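Local coordinates for protein metallo-carboxypeptidase (Pseudomonas aeruginosa, PDB 4A37) that probably acts as a zinc-dependent carboxypeptidase of the M14 family, removing residues from the C-terminal ends of peptide or protein chains, at residues H184-F189 with L270-D275. Numbering follows the deposited sequence.
Sequences HMAEWF and LDIHGD. With ZN (zinc ion), chain C.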
ATOM      1  N   HIS A 184      -2.544   0.914   3.454  1.00  7.57           N
ATOM      2  CA  HIS A 184      -1.535   1.770   4.060  1.00  7.84           C
ATOM      3  C   HIS A 184      -0.115   1.220   4.099  1.00  8.29           C
ATOM      4  O   HIS A 184       0.843   1.992   4.191  1.00  7.24           O
ATOM      5  CB  HIS A 184      -2.010   2.169   5.451  1.00  9.07           C
ATOM      6  CG  HIS A 184      -3.171   3.110   5.425  1.00  9.57           C
ATOM      7  ND1 HIS A 184      -3.035   4.462   5.660  1.00  8.79           N
ATOM      8  CD2 HIS A 184      -4.477   2.911   5.121  1.00  9.27           C
ATOM      9  CE1 HIS A 184      -4.207   5.055   5.500  1.00  8.27           C
ATOM     10  NE2 HIS A 184      -5.099   4.136   5.173  1.00 11.69           N
ATOM     11  N   MET A 185       0.035  -0.099   4.022  1.00  8.85           N
ATOM     12  CA  MET A 185       1.366  -0.691   3.993  1.00  7.28           C
ATOM     13  C   MET A 185       2.141  -0.159   2.781  1.00  5.03           C
ATOM     14  O   MET A 185       3.374  -0.138   2.773  1.00  5.92           O
ATOM     15  CB  MET A 185       1.254  -2.221   3.890  1.00  6.78           C
ATOM     16  CG  MET A 185       0.350  -2.698   2.744  1.00  5.44           C
ATOM     17  SD  MET A 185      -1.404  -2.771   3.176  1.00  6.69           S
ATOM     18  CE  MET A 185      -1.390  -4.285   4.218  1.00  8.85           C
ATOM     19  N   ALA A 186       1.406   0.250   1.752  1.00  5.45           N
ATOM     20  CA  ALA A 186       2.014   0.746   0.529  1.00  7.41           C
ATOM     21  C   ALA A 186       2.842   2.009   0.737  1.00  7.65           C
ATOM     22  O   ALA A 186       3.989   2.071   0.288  1.00  8.39           O
ATOM     23  CB  ALA A 186       0.944   0.974  -0.529  1.00  9.72           C
ATOM     24  N   GLU A 187       2.296   3.018   1.409  1.00  7.15           N
ATOM     25  CA  GLU A 187       3.112   4.210   1.612  1.00  8.31           C
ATOM     26  C   GLU A 187       4.226   3.932   2.623  1.00  8.70           C
ATOM     27  O   GLU A 187       5.291   4.548   2.543  1.00  7.83           O
ATOM     28  CB  GLU A 187       2.277   5.427   2.038  1.00  9.24           C
ATOM     29  CG  GLU A 187       3.146   6.687   2.155  1.00  8.26           C
ATOM     30  CD  GLU A 187       2.429   7.982   1.799  1.00 11.13           C
ATOM     31  OE1 GLU A 187       1.185   8.048   1.876  1.00  9.31           O
ATOM     32  OE2 GLU A 187       3.135   8.949   1.450  1.00 10.26           O
ATOM     33  N   TRP A 188       4.005   3.008   3.561  1.00  8.57           N
ATOM     34  CA  TRP A 188       5.066   2.663   4.515  1.00  6.34           C
ATOM     35  C   TRP A 188       6.255   2.130   3.714  1.00  9.05           C
ATOM     36  O   TRP A 188       7.406   2.416   4.029  1.00  4.38           O
ATOM     37  CB  TRP A 188       4.606   1.595   5.524  1.00 10.16           C
ATOM     38  CG  TRP A 188       3.779   2.144   6.652  1.00  9.93           C
ATOM     39  CD1 TRP A 188       2.452   1.919   6.890  1.00  9.92           C
ATOM     40  CD2 TRP A 188       4.221   3.043   7.683  1.00  9.25           C
ATOM     41  NE1 TRP A 188       2.042   2.622   7.998  1.00  9.61           N
ATOM     42  CE2 TRP A 188       3.107   3.320   8.502  1.00 10.58           C
ATOM     43  CE3 TRP A 188       5.452   3.640   7.989  1.00 11.99           C
ATOM     44  CZ2 TRP A 188       3.182   4.175   9.611  1.00 10.49           C
ATOM     45  CZ3 TRP A 188       5.527   4.490   9.092  1.00 11.00           C
ATOM     46  CH2 TRP A 188       4.396   4.747   9.888  1.00 11.63           C
ATOM     47  N   PHE A 189       5.965   1.334   2.684  1.00  7.13           N
ATOM     48  CA  PHE A 189       6.992   0.770   1.803  1.00  8.52           C
ATOM     49  C   PHE A 189       7.760   1.929   1.165  1.00  8.59           C
ATOM     50  O   PHE A 189       8.983   1.904   1.071  1.00  7.04           O
ATOM     51  CB  PHE A 189       6.305  -0.103   0.730  1.00  7.93           C
ATOM     52  CG  PHE A 189       7.210  -0.588  -0.385  1.00 10.24           C
ATOM     53  CD1 PHE A 189       7.594   0.271  -1.418  1.00  9.43           C
ATOM     54  CD2 PHE A 189       7.572  -1.932  -0.468  1.00  8.56           C
ATOM     55  CE1 PHE A 189       8.329  -0.199  -2.520  1.00  7.60           C
ATOM     56  CE2 PHE A 189       8.305  -2.419  -1.566  1.00  8.93           C
ATOM     57  CZ  PHE A 189       8.678  -1.551  -2.599  1.00  8.26           C
ATOM     58  N   LEU A 270       6.711  -0.520 -10.772  1.00 10.00           N
ATOM     59  CA  LEU A 270       6.300  -1.264  -9.591  1.00  8.24           C
ATOM     60  C   LEU A 270       5.100  -0.530  -9.014  1.00  9.63           C
ATOM     61  O   LEU A 270       5.149   0.685  -8.780  1.00  7.96           O
ATOM     62  CB  LEU A 270       7.424  -1.312  -8.553  1.00  9.02           C
ATOM     63  CG  LEU A 270       8.707  -2.040  -8.962  1.00  7.75           C
ATOM     64  CD1 LEU A 270       9.664  -2.062  -7.784  1.00 11.07           C
ATOM     65  CD2 LEU A 270       8.374  -3.464  -9.403  1.00 11.65           C
ATOM     66  N   ASP A 271       4.021  -1.278  -8.806  1.00  6.14           N
ATOM     67  CA  ASP A 271       2.766  -0.753  -8.267  1.00  8.78           C
ATOM     68  C   ASP A 271       2.602  -1.422  -6.901  1.00  8.00           C
ATOM     69  O   ASP A 271       2.355  -2.628  -6.803  1.00  9.46           O
ATOM     70  CB  ASP A 271       1.635  -1.113  -9.239  1.00  9.35           C
ATOM     71  CG  ASP A 271       0.284  -0.536  -8.845  1.00 10.99           C
ATOM     72  OD1 ASP A 271       0.223   0.451  -8.083  1.00 10.25           O
ATOM     73  OD2 ASP A 271      -0.733  -1.067  -9.339  1.00 13.23           O
ATOM     74  N   ILE A 272       2.749  -0.627  -5.847  1.00  8.43           N
ATOM     75  CA  ILE A 272       2.708  -1.129  -4.480  1.00  7.11           C
ATOM     76  C   ILE A 272       1.317  -1.213  -3.867  1.00  8.23           C
ATOM     77  O   ILE A 272       0.619  -0.205  -3.741  1.00  4.31           O
ATOM     78  CB  ILE A 272       3.624  -0.270  -3.567  1.00  7.41           C
ATOM     79  CG1 ILE A 272       4.957   0.020  -4.275  1.00  7.70           C
ATOM     80  CG2 ILE A 272       3.866  -0.996  -2.251  1.00  8.41           C
ATOM     81  CD1 ILE A 272       5.731  -1.206  -4.737  1.00 10.25           C
ATOM     82  N   HIS A 273       0.948  -2.425  -3.448  1.00  6.02           N
ATOM     83  CA  HIS A 273      -0.365  -2.721  -2.874  1.00  6.03           C
ATOM     84  C   HIS A 273      -0.306  -3.540  -1.584  1.00  6.02           C
ATOM     85  O   HIS A 273       0.762  -3.892  -1.090  1.00  4.14           O
ATOM     86  CB  HIS A 273      -1.189  -3.559  -3.864  1.00  6.59           C
ATOM     87  CG  HIS A 273      -1.604  -2.835  -5.102  1.00  6.81           C
ATOM     88  ND1 HIS A 273      -2.901  -2.428  -5.315  1.00  8.26           N
ATOM     89  CD2 HIS A 273      -0.918  -2.505  -6.224  1.00  8.44           C
ATOM     90  CE1 HIS A 273      -3.000  -1.882  -6.513  1.00  7.03           C
ATOM     91  NE2 HIS A 273      -1.810  -1.915  -7.085  1.00  7.45           N
ATOM     92  N   GLY A 274      -1.501  -3.844  -1.084  1.00  8.19           N
ATOM     93  CA  GLY A 274      -1.681  -4.677   0.089  1.00  8.03           C
ATOM     94  C   GLY A 274      -2.821  -5.643  -0.225  1.00  9.99           C
ATOM     95  O   GLY A 274      -3.785  -5.278  -0.909  1.00  8.55           O
ATOM     96  N   ASP A 275      -2.718  -6.886   0.228  1.00  9.29           N
ATOM     97  CA  ASP A 275      -3.800  -7.841  -0.027  1.00  9.28           C
ATOM     98  C   ASP A 275      -4.376  -8.335   1.286  1.00  7.96           C
ATOM     99  O   ASP A 275      -3.648  -8.791   2.165  1.00  6.93           O
ATOM    100  CB  ASP A 275      -3.319  -9.043  -0.843  1.00  9.43           C
ATOM    101  CG  ASP A 275      -4.471  -9.953  -1.258  1.00 12.65           C
ATOM    102  OD1 ASP A 275      -5.275  -9.547  -2.123  1.00 14.55           O
ATOM    103  OD2 ASP A 275      -4.586 -11.063  -0.705  1.00 11.40           O
TER
HETATM  104 ZN    ZN C 376      -4.507  -2.788  -4.030  1.00 15.69          ZN
HETATM  105  O   HOH W   1      -4.611  -4.912  -4.245  1.00 14.15           O
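Ile272 lies across one face of the Phe189 ring, the two side chains crossing at about a right angle. Its CD1 sits 3.9 Å from the Phe189 ring centroid, 28° off the ring normal, a CH-pi contact made over the CE1-CZ side. The other branch, CG2, lies over the same face near the rim by CG and also meets Ala186, whose CB is 3.9 Å from it. Phe189 reaches the strand with CG anti to its backbone N (chi1 171°). One helical turn earlier, the methyl of Ala186 rests 3.4 Å from Ile272 O, bringing the backbones close, while Met185 bends at chi2 and chi3 to lay SD 3.6 Å from Gly274 CA, where the strand carries no side chain. In this alpha/beta carboxypeptidase domain, segment 185-189 of helix 185-196 runs at 138° to segment 270-275 of the interior strand 268-275, with helix 366-383 touching Met185 and Phe189 as well. Alternation along the strand turns His273 to the other side, away from the helix, where its ND1 binds the zinc ion at 2.1 Å. A water completes the site with His180 and Glu183. On the side of the ring remote from the zinc, His273 NE2 donates to Asp271 OD2 (2.6 Å), in the imidazole plane but above the carboxylate plane; with the zinc bond, it holds the ring's rotation and probably makes ND1 more electron-rich.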